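Local coordinates for protein NAD nucleotidase (Haemophilus influenzae, PDB 3ZTV) that degrades NAD in the periplasm to adenosine and nicotinamide riboside, as a zinc-containing member of the 5'-nucleotidase family that also dephosphorylates AMP, at residues A10-I15 against S285-I290; T30-N35 against T39-G44; K132-Y137 against G171-F176; V488-L493 against E501-N506. One frame throughout, in Å; residues are numbered along the deposited sequence.

Contact 1. Residues A10-I15 against S285-I290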
# COMPACT_ATOMS: atom_id res chain seq x y z
N ALA A 10 -15.71 30.55 10.86
CA ALA A 10 -16.54 29.83 9.90
C ALA A 10 -16.40 30.48 8.52
O ALA A 10 -16.29 31.70 8.41
CB ALA A 10 -17.99 29.84 10.33
N VAL A 11 -16.39 29.66 7.47
CA VAL A 11 -16.37 30.20 6.10
C VAL A 11 -17.23 29.37 5.17
O VAL A 11 -17.49 28.20 5.42
CB VAL A 11 -14.94 30.27 5.51
CG1 VAL A 11 -14.08 31.24 6.30
CG2 VAL A 11 -14.31 28.89 5.46
N GLU A 12 -17.65 29.98 4.06
CA GLU A 12 -18.42 29.24 3.07
C GLU A 12 -17.71 29.18 1.72
O GLU A 12 -16.93 30.07 1.36
CB GLU A 12 -19.84 29.81 2.92
CG GLU A 12 -20.80 28.85 2.23
CD GLU A 12 -22.25 29.25 2.36
OE1 GLU A 12 -22.60 29.99 3.31
OE2 GLU A 12 -23.05 28.83 1.50
N LEU A 13 -17.94 28.09 1.00
CA LEU A 13 -17.33 27.82 -0.29
C LEU A 13 -18.41 27.44 -1.29
O LEU A 13 -19.37 26.76 -0.93
CB LEU A 13 -16.37 26.62 -0.16
CG LEU A 13 -14.85 26.74 -0.08
CD1 LEU A 13 -14.28 25.33 -0.15
CD2 LEU A 13 -14.30 27.57 -1.22
N SER A 14 -18.23 27.85 -2.55
CA SER A 14 -19.16 27.48 -3.61
C SER A 14 -18.44 26.62 -4.65
O SER A 14 -17.78 27.14 -5.55
CB SER A 14 -19.78 28.73 -4.26
OG SER A 14 -20.51 29.44 -3.28
N ILE A 15 -18.54 25.30 -4.50
CA ILE A 15 -17.85 24.38 -5.40
C ILE A 15 -18.64 24.20 -6.70
O ILE A 15 -19.83 23.92 -6.68
CB ILE A 15 -17.61 23.03 -4.70
CG1 ILE A 15 -16.86 23.25 -3.38
CG2 ILE A 15 -16.86 22.08 -5.62
CD1 ILE A 15 -16.67 22.00 -2.57
N SER A 285 -21.04 21.46 6.19
CA SER A 285 -22.48 21.28 6.04
C SER A 285 -22.90 21.85 4.69
O SER A 285 -22.24 22.74 4.15
CB SER A 285 -23.24 21.99 7.16
OG SER A 285 -22.87 23.35 7.23
N ILE A 286 -24.00 21.33 4.16
CA ILE A 286 -24.46 21.69 2.82
C ILE A 286 -25.51 22.81 2.85
O ILE A 286 -26.50 22.72 3.58
CB ILE A 286 -25.05 20.46 2.10
CG1 ILE A 286 -24.00 19.33 2.04
CG2 ILE A 286 -25.56 20.84 0.70
CD1 ILE A 286 -22.64 19.78 1.51
N THR A 287 -25.29 23.86 2.07
CA THR A 287 -26.21 24.98 1.98
C THR A 287 -26.92 25.05 0.62
O THR A 287 -27.91 25.77 0.47
CB THR A 287 -25.49 26.32 2.20
OG1 THR A 287 -24.49 26.49 1.19
CG2 THR A 287 -24.82 26.37 3.57
N ARG A 288 -26.41 24.34 -0.38
CA ARG A 288 -26.97 24.39 -1.73
C ARG A 288 -26.47 23.15 -2.44
O ARG A 288 -25.30 22.78 -2.26
CB ARG A 288 -26.51 25.65 -2.46
CG ARG A 288 -26.97 25.75 -3.93
CD ARG A 288 -26.49 27.05 -4.57
NE ARG A 288 -25.04 27.13 -4.59
CZ ARG A 288 -24.30 27.89 -3.79
NH1 ARG A 288 -24.87 28.66 -2.87
NH2 ARG A 288 -22.98 27.88 -3.89
N LYS A 289 -27.32 22.49 -3.22
CA LYS A 289 -26.92 21.27 -3.92
C LYS A 289 -27.75 21.14 -5.20
O LYS A 289 -28.92 20.78 -5.15
CB LYS A 289 -27.08 20.04 -3.02
CG LYS A 289 -28.36 19.99 -2.19
CD LYS A 289 -28.42 18.71 -1.37
CE LYS A 289 -29.73 18.60 -0.60
NZ LYS A 289 -30.90 18.40 -1.50
N ILE A 290 -27.13 21.47 -6.33
CA ILE A 290 -27.81 21.42 -7.62
C ILE A 290 -26.91 20.80 -8.68
O ILE A 290 -25.84 21.35 -8.99
CB ILE A 290 -28.20 22.82 -8.11
CG1 ILE A 290 -28.92 23.61 -7.02
CG2 ILE A 290 -29.06 22.72 -9.37
CD1 ILE A 290 -29.08 25.09 -7.34
O HOH W 1 -22.52 29.41 -1.08
O HOH W 2 -21.46 26.25 -5.84
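The guanidinium of Arg288 turns an edge toward Ser14. The serine CA and one water lie in the guanidinium plane, and OG sits close to that plane. The carboxylate of Glu12 is approached differently: the Thr287 hydroxyl comes down on it from one side, 46° out of its plane, and donates to OE2 (Thr287 OG1 to Glu12 OE2, 2.8 Å). The two side chains reach each other from opposite directions. Arg288 runs straight as far as CD, then bends (chi3 61°), and this bend swings its head group across to the strand of residues 10-15. There NH2 makes only a weak hydrogen bond to Ser14 OG, at 3.0 Å with an N-H...O angle of 139°.

Strand 270-278 runs between strands 11-18 and 284-295, antiparallel to both, so these side chains span a whole intervening strand of the seven-stranded sheet. The chain turns a corner at Thr287, where Thr287 and Arg288 both face Gly275 in a classic beta bulge.

Water fills in what the side chains do not reach. One molecule donates to Glu12 OE2 (2.7 Å) and to Ser14 OG, and accepts from Arg288 NH1, linking all three. The water in the guanidinium plane takes a bond from Arg288 NH2 and passes one to Ile15 O, 3.0 Å away. The strongest polar partners lie outside: Arg288 NE forms a salt bridge with Asp273 and Ser14 OG bonds to Lys61 O; Tyr60 adds a cation-pi contact with Arg288.

Contact 2. Residues T30-N35 against T39-G44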
# COMPACT_ATOMS: atom_id res chain seq x y z
N THR A 30 -29.15 12.79 -26.27
CA THR A 30 -29.58 11.83 -25.26
C THR A 30 -31.11 11.73 -25.29
O THR A 30 -31.77 12.50 -26.00
CB THR A 30 -29.09 12.23 -23.84
OG1 THR A 30 -29.15 11.10 -22.97
CG2 THR A 30 -29.94 13.36 -23.27
N ARG A 31 -31.67 10.79 -24.54
CA ARG A 31 -33.12 10.65 -24.50
C ARG A 31 -33.65 10.83 -23.09
O ARG A 31 -33.08 10.30 -22.12
CB ARG A 31 -33.53 9.29 -25.06
CG ARG A 31 -33.10 9.07 -26.50
CD ARG A 31 -33.70 7.80 -27.06
NE ARG A 31 -33.09 7.43 -28.33
CZ ARG A 31 -33.50 6.42 -29.08
NH1 ARG A 31 -34.53 5.68 -28.69
NH2 ARG A 31 -32.89 6.15 -30.22
N ILE A 32 -34.74 11.59 -22.97
CA ILE A 32 -35.39 11.84 -21.69
C ILE A 32 -36.87 11.52 -21.80
O ILE A 32 -37.42 11.42 -22.90
CB ILE A 32 -35.23 13.31 -21.25
CG1 ILE A 32 -35.82 14.26 -22.29
CG2 ILE A 32 -33.76 13.64 -20.97
CD1 ILE A 32 -35.77 15.72 -21.90
N ASN A 33 -37.52 11.36 -20.66
CA ASN A 33 -38.97 11.27 -20.62
C ASN A 33 -39.56 12.62 -20.23
O ASN A 33 -39.49 13.02 -19.06
CB ASN A 33 -39.44 10.17 -19.68
CG ASN A 33 -40.85 9.71 -19.99
OD1 ASN A 33 -41.82 10.30 -19.52
ND2 ASN A 33 -40.96 8.66 -20.80
N LEU A 34 -40.13 13.31 -21.21
CA LEU A 34 -40.62 14.67 -21.04
C LEU A 34 -42.11 14.70 -21.31
O LEU A 34 -42.57 14.29 -22.38
CB LEU A 34 -39.88 15.61 -21.99
CG LEU A 34 -40.19 17.11 -21.95
CD1 LEU A 34 -39.94 17.66 -20.56
CD2 LEU A 34 -39.36 17.85 -22.98
N ASN A 35 -42.88 15.18 -20.34
CA ASN A 35 -44.33 15.16 -20.44
C ASN A 35 -44.84 13.78 -20.87
O ASN A 35 -45.79 13.68 -21.65
CB ASN A 35 -44.83 16.24 -21.40
CG ASN A 35 -44.53 17.65 -20.91
OD1 ASN A 35 -44.53 18.60 -21.69
ND2 ASN A 35 -44.27 17.78 -19.62
N THR A 39 -38.13 11.43 -25.61
CA THR A 39 -37.80 12.61 -26.38
C THR A 39 -36.30 12.69 -26.59
O THR A 39 -35.53 12.58 -25.62
CB THR A 39 -38.30 13.87 -25.64
OG1 THR A 39 -39.69 13.73 -25.34
CG2 THR A 39 -38.09 15.12 -26.48
N LYS A 40 -35.88 12.85 -27.84
CA LYS A 40 -34.47 13.08 -28.14
C LYS A 40 -34.18 14.56 -27.97
O LYS A 40 -34.91 15.41 -28.48
CB LYS A 40 -34.15 12.67 -29.58
CG LYS A 40 -34.07 11.17 -29.84
CD LYS A 40 -33.73 10.89 -31.31
CE LYS A 40 -33.53 9.41 -31.56
NZ LYS A 40 -33.19 9.15 -32.99
N VAL A 41 -33.10 14.85 -27.24
CA VAL A 41 -32.66 16.21 -26.98
C VAL A 41 -31.14 16.27 -27.09
O VAL A 41 -30.48 15.23 -27.08
CB VAL A 41 -33.08 16.69 -25.57
CG1 VAL A 41 -34.60 16.60 -25.42
CG2 VAL A 41 -32.37 15.88 -24.48
N ASP A 42 -30.60 17.48 -27.23
CA ASP A 42 -29.16 17.69 -27.18
C ASP A 42 -28.75 18.22 -25.81
O ASP A 42 -29.43 19.09 -25.25
CB ASP A 42 -28.71 18.67 -28.26
CG ASP A 42 -28.87 18.10 -29.66
OD1 ASP A 42 -28.62 16.89 -29.84
OD2 ASP A 42 -29.27 18.85 -30.57
N ILE A 43 -27.65 17.68 -25.28
CA ILE A 43 -27.09 18.13 -24.01
C ILE A 43 -25.60 18.41 -24.12
O ILE A 43 -24.92 17.91 -25.01
CB ILE A 43 -27.29 17.09 -22.88
CG1 ILE A 43 -26.80 15.70 -23.30
CG2 ILE A 43 -28.74 17.04 -22.44
CD1 ILE A 43 -26.67 14.71 -22.15
N GLY A 44 -25.11 19.26 -23.22
CA GLY A 44 -23.69 19.42 -23.05
C GLY A 44 -22.99 20.33 -24.04
O GLY A 44 -23.59 21.25 -24.61
O HOH W 3 -42.09 15.18 -25.04
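Thr30 and Ile43 meet through branches that both stand between their own backbone N and carbonyl carbon: CG2 of Thr30, and CG1 of Ile43 (chi1 51°). The two side chains cross at about a right angle, with Thr30 CG2 3.7 Å from Ile43 CD1. The same methyl touches Val41 CG2, the Thr30 and Val41 side chains lying side by side and pointing the same way. Ile32 also has CG1 in this position (chi1 58°), which leads CD1 across to Val41 CG1 at 3.8 Å.

Four backbone hydrogen bonds tie the antiparallel hairpin together, two in the Thr30-Val41 pair and two in Ile32-Thr39; the Thr39 N to Ile32 O bond is 2.8 Å. The strand segments are strongly twisted, their directions 125° apart. Past the last pair, a water donates to both Leu34 O and Thr39 OG1, and Thr39 OG1 also bonds Gln37 O.

On the face opposite Thr30, Ile32, Thr39 and Val41, Arg31 and Lys40 run side by side. Their charged ends stay 4.1 Å apart, Arg31 NH2 to Lys40 NZ, where some mutual repulsion is likely. Arg31 is held by Gln38, and Lys40 by a cation-pi contact with Trp309 and a long, weak ion pair with Glu29, which may ease it.

Contact 3. Residues K132-Y137 against G171-F176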
# COMPACT_ATOMS: atom_id res chain seq x y z
N LYS A 132 12.87 12.65 -11.62
CA LYS A 132 13.59 13.80 -12.12
C LYS A 132 13.79 13.83 -13.64
O LYS A 132 13.63 14.87 -14.26
CB LYS A 132 14.95 13.88 -11.41
CG LYS A 132 15.85 15.00 -11.90
CD LYS A 132 17.19 14.95 -11.18
CE LYS A 132 18.05 16.15 -11.51
NZ LYS A 132 19.21 16.24 -10.58
N SER A 133 14.12 12.69 -14.22
CA SER A 133 14.44 12.66 -15.65
C SER A 133 13.20 12.60 -16.53
O SER A 133 13.29 12.76 -17.75
CB SER A 133 15.40 11.50 -15.98
OG SER A 133 16.75 11.84 -15.68
N SER A 134 12.03 12.39 -15.93
CA SER A 134 10.79 12.34 -16.68
C SER A 134 10.50 13.66 -17.39
O SER A 134 10.77 14.74 -16.86
CB SER A 134 9.63 12.01 -15.74
OG SER A 134 8.40 11.90 -16.47
N ILE A 135 9.93 13.58 -18.58
CA ILE A 135 9.50 14.79 -19.28
C ILE A 135 8.33 15.46 -18.55
O ILE A 135 7.99 16.61 -18.82
CB ILE A 135 9.16 14.53 -20.78
CG1 ILE A 135 7.92 13.65 -20.94
CG2 ILE A 135 10.37 13.92 -21.51
CD1 ILE A 135 7.57 13.39 -22.41
N LEU A 136 7.73 14.74 -17.60
CA LEU A 136 6.62 15.27 -16.80
C LEU A 136 7.06 15.82 -15.44
O LEU A 136 6.22 16.24 -14.64
CB LEU A 136 5.53 14.22 -16.61
CG LEU A 136 4.94 13.69 -17.92
CD1 LEU A 136 4.03 12.52 -17.64
CD2 LEU A 136 4.20 14.79 -18.68
N TYR A 137 8.35 15.80 -15.15
CA TYR A 137 8.86 16.31 -13.88
C TYR A 137 8.43 17.76 -13.69
O TYR A 137 8.52 18.57 -14.61
CB TYR A 137 10.38 16.21 -13.85
CG TYR A 137 10.98 16.50 -12.49
CD1 TYR A 137 10.68 15.70 -11.39
CD2 TYR A 137 11.84 17.57 -12.31
CE1 TYR A 137 11.22 15.96 -10.14
CE2 TYR A 137 12.39 17.84 -11.06
CZ TYR A 137 12.08 17.03 -9.98
OH TYR A 137 12.62 17.29 -8.74
N GLY A 171 4.57 6.36 -18.68
CA GLY A 171 5.97 5.96 -18.79
C GLY A 171 6.49 5.38 -17.48
O GLY A 171 5.93 5.62 -16.41
N LYS A 172 7.58 4.62 -17.56
CA LYS A 172 8.13 3.94 -16.39
C LYS A 172 8.69 4.91 -15.35
O LYS A 172 8.86 4.55 -14.19
CB LYS A 172 9.20 2.93 -16.80
CG LYS A 172 10.57 3.53 -17.13
CD LYS A 172 10.51 4.50 -18.30
CE LYS A 172 11.89 4.84 -18.85
NZ LYS A 172 12.75 5.61 -17.90
N ASP A 173 8.98 6.14 -15.76
CA ASP A 173 9.53 7.14 -14.85
C ASP A 173 8.45 7.88 -14.06
O ASP A 173 8.75 8.85 -13.36
CB ASP A 173 10.47 8.12 -15.57
CG ASP A 173 9.80 8.85 -16.72
OD1 ASP A 173 8.58 9.12 -16.66
OD2 ASP A 173 10.51 9.18 -17.70
N VAL A 174 7.21 7.44 -14.21
CA VAL A 174 6.10 7.96 -13.40
C VAL A 174 5.69 6.91 -12.38
O VAL A 174 5.31 5.80 -12.74
CB VAL A 174 4.89 8.31 -14.28
CG1 VAL A 174 3.76 8.87 -13.41
CG2 VAL A 174 5.30 9.31 -15.34
N LYS A 175 5.77 7.26 -11.09
CA LYS A 175 5.46 6.33 -10.01
C LYS A 175 4.07 6.59 -9.43
O LYS A 175 3.67 7.75 -9.23
CB LYS A 175 6.54 6.41 -8.93
CG LYS A 175 7.77 5.51 -9.16
CD LYS A 175 8.44 5.73 -10.51
CE LYS A 175 9.72 4.91 -10.64
NZ LYS A 175 10.84 5.41 -9.78
N PHE A 176 3.35 5.51 -9.16
CA PHE A 176 1.99 5.59 -8.63
C PHE A 176 1.93 5.04 -7.20
O PHE A 176 2.60 4.07 -6.88
CB PHE A 176 1.03 4.77 -9.50
CG PHE A 176 0.76 5.37 -10.85
CD1 PHE A 176 1.69 5.29 -11.88
CD2 PHE A 176 -0.45 6.02 -11.11
CE1 PHE A 176 1.43 5.85 -13.13
CE2 PHE A 176 -0.71 6.58 -12.36
CZ PHE A 176 0.24 6.49 -13.36
O HOH W 4 9.28 10.77 -19.53
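Ser134 reaches Asp173 with both of its side-chain atoms, joining the loop after strand 128-130 to the turn that leads into its partner, strand 174-176. CB comes first, lying 3.2 Å from Asp173 OD1 and close to the carboxylate carbon. One atom further, OG donates a hydrogen bond to OD1, Ser134 OG to Asp173 OD1 measuring 2.8 Å, from well above the carboxylate plane (62° out of it). OG lies opposite the backbone N of its own residue (chi1 -178°), on the side of the carbonyl carbon, and from there it can also accept from a backbone amide two residues on. That bond, Leu136 N to Ser134 OG at 3.1 Å, makes an ST turn, set within a type I beta turn from Ser134 to Tyr137. Asp173 itself belongs to a second type I turn, from Gly171 to Val174, so the contact pins one turn against another.

Beside the polar pair, Leu136 CD1 rests on Val174 CG2 at 4.1 Å. Asn109 of helix 108-116 touches both sides of the contact. In the second subunit, Asn255 bonds the backbone N of Lys132.

A water 2.7 Å from Asp173 OD2 donates to it and accepts from Ile135 N. The serine hydroxyl is thus gripped as donor and acceptor at once, which should fix its rotation, while the carboxylate takes bonds from a hydroxyl and a water and a weak one from the Asn109 side-chain amide, which probably spread its negative charge.

Contact 4. Residues V488-L493 against E501-N506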
# COMPACT_ATOMS: atom_id res chain seq x y z
N VAL A 488 -15.04 -27.18 -32.04
CA VAL A 488 -14.14 -28.31 -32.31
C VAL A 488 -12.79 -28.08 -31.64
O VAL A 488 -12.24 -28.98 -31.01
CB VAL A 488 -13.95 -28.50 -33.83
CG1 VAL A 488 -12.86 -29.53 -34.12
CG2 VAL A 488 -15.26 -28.91 -34.48
N SER A 489 -12.27 -26.86 -31.77
CA SER A 489 -11.00 -26.50 -31.15
C SER A 489 -10.98 -25.00 -30.86
O SER A 489 -11.58 -24.22 -31.59
CB SER A 489 -9.84 -26.87 -32.07
OG SER A 489 -9.82 -26.08 -33.24
N VAL A 490 -10.28 -24.61 -29.79
CA VAL A 490 -10.10 -23.20 -29.46
C VAL A 490 -8.66 -22.97 -28.99
O VAL A 490 -8.18 -23.67 -28.09
CB VAL A 490 -11.07 -22.72 -28.36
CG1 VAL A 490 -10.85 -21.25 -28.06
CG2 VAL A 490 -12.51 -22.98 -28.77
N GLU A 491 -7.99 -22.01 -29.61
CA GLU A 491 -6.64 -21.64 -29.24
C GLU A 491 -6.57 -20.17 -28.87
O GLU A 491 -7.31 -19.34 -29.42
CB GLU A 491 -5.66 -21.90 -30.39
CG GLU A 491 -5.59 -23.35 -30.84
CD GLU A 491 -4.91 -23.47 -32.19
OE1 GLU A 491 -3.66 -23.59 -32.20
OE2 GLU A 491 -5.61 -23.41 -33.22
N VAL A 492 -5.67 -19.85 -27.94
CA VAL A 492 -5.40 -18.48 -27.55
C VAL A 492 -3.91 -18.17 -27.73
O VAL A 492 -3.05 -19.00 -27.39
CB VAL A 492 -5.82 -18.22 -26.10
CG1 VAL A 492 -5.39 -16.83 -25.64
CG2 VAL A 492 -7.32 -18.41 -25.94
N LEU A 493 -3.61 -17.00 -28.27
CA LEU A 493 -2.23 -16.57 -28.51
C LEU A 493 -1.53 -16.22 -27.19
O LEU A 493 -2.00 -15.36 -26.44
CB LEU A 493 -2.22 -15.38 -29.46
CG LEU A 493 -0.87 -14.80 -29.89
CD1 LEU A 493 0.03 -15.89 -30.46
CD2 LEU A 493 -1.06 -13.68 -30.90
N GLU A 501 -1.63 -21.50 -28.28
CA GLU A 501 -1.75 -22.59 -27.32
C GLU A 501 -3.22 -22.96 -27.17
O GLU A 501 -4.10 -22.13 -27.42
CB GLU A 501 -1.20 -22.17 -25.96
CG GLU A 501 0.24 -21.70 -25.96
CD GLU A 501 0.69 -21.18 -24.61
OE1 GLU A 501 -0.16 -20.65 -23.86
OE2 GLU A 501 1.90 -21.30 -24.29
N PRO A 502 -3.51 -24.20 -26.76
CA PRO A 502 -4.91 -24.56 -26.48
C PRO A 502 -5.47 -23.69 -25.36
O PRO A 502 -4.75 -23.37 -24.42
CB PRO A 502 -4.81 -26.03 -26.04
CG PRO A 502 -3.39 -26.23 -25.66
CD PRO A 502 -2.58 -25.30 -26.49
N ILE A 503 -6.73 -23.29 -25.46
CA ILE A 503 -7.34 -22.55 -24.37
C ILE A 503 -7.40 -23.46 -23.14
O ILE A 503 -7.55 -24.68 -23.27
CB ILE A 503 -8.75 -22.01 -24.74
CG1 ILE A 503 -9.19 -20.94 -23.73
CG2 ILE A 503 -9.77 -23.15 -24.81
CD1 ILE A 503 -10.40 -20.13 -24.18
N ASP A 504 -7.27 -22.86 -21.97
CA ASP A 504 -7.31 -23.57 -20.69
C ASP A 504 -8.62 -23.24 -19.98
O ASP A 504 -8.86 -22.09 -19.61
CB ASP A 504 -6.11 -23.13 -19.84
CG ASP A 504 -6.04 -23.85 -18.50
OD1 ASP A 504 -7.05 -24.41 -18.04
OD2 ASP A 504 -4.95 -23.83 -17.89
N ASP A 505 -9.48 -24.24 -19.81
CA ASP A 505 -10.79 -24.05 -19.20
C ASP A 505 -10.75 -23.32 -17.86
O ASP A 505 -11.69 -22.61 -17.51
CB ASP A 505 -11.49 -25.40 -18.99
CG ASP A 505 -12.03 -25.99 -20.28
OD1 ASP A 505 -12.09 -25.26 -21.30
OD2 ASP A 505 -12.43 -27.18 -20.26
N ASN A 506 -9.66 -23.49 -17.12
CA ASN A 506 -9.58 -22.98 -15.75
C ASN A 506 -8.79 -21.68 -15.61
O ASN A 506 -8.84 -21.04 -14.55
CB ASN A 506 -9.02 -24.05 -14.82
CG ASN A 506 -9.91 -25.28 -14.74
OD1 ASN A 506 -11.13 -25.17 -14.68
ND2 ASN A 506 -9.29 -26.46 -14.74
O HOH W 5 -2.30 -19.12 -24.71
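The backbones of Val492 and Glu501 face each other as an antiparallel hydrogen-bonded pair, with Val492 N 2.8 Å from Glu501 O and Glu501 N bonded back to Val492 O, while Glu491 and Pro502 form the adjoining non-hydrogen-bonded pair. Proline, which has no N-H to give, thus falls where none is called for across this hairpin. One residue further on, Ile503 N reaches Val490 O at 3.0 Å and keeps the chain joined just past the end of strand 500-502.

Ile503 carries the apolar part. With CG1 swung opposite its backbone N (chi1 -165°), it sends CG1 toward Val492 and leaves CG2 for Val490. CG2 packs on Val490 CB at 3.8 Å, the two side chains lying alongside and pointing the same way. CG1 meets Val492 CG2, also at 3.8 Å, and CD1 lies near both Val492 CG2 and Val490 CG1.

Glu491 lays its CB 3.4 Å from Glu501 O, yet turns its carboxylate away to a salt bridge with Arg473. Glu501 bonds Asn494 through OE2, while a water joins its OE1 (2.8 Å) to Val492 O across the strands. Downstream, Asp504 OD1 accepts from Asn506 N in an Asx turn.

Strand 500-502 is the outer strand of a four-stranded sheet, with strand 472-477 on the far side of 487-493. The Ile503 side chain also touches Val446 and Lys447 of helix 443-460, and both it and Val492 touch Tyr509 of strand 508-514.

From the N terminus, strand 11-18 opens contact 1, which closes only when the chain returns at residues 285-290. Within that long excursion come two others, one after the other. Contact 2 is a short hairpin, closed across three intervening residues; contact 3 follows, bringing residues 171-176 back against the loop after strand 128-130, beside the second subunit. Contacts 2 and 3 lie on opposite sides of the chain's centre, about 44 Å apart between centres. Contact 4 starts after all three have closed, as another hairpin in the 5'-nucleotidase C-terminal domain, about 57 Å from contact 1 between centres. None of the four cross, and none touch.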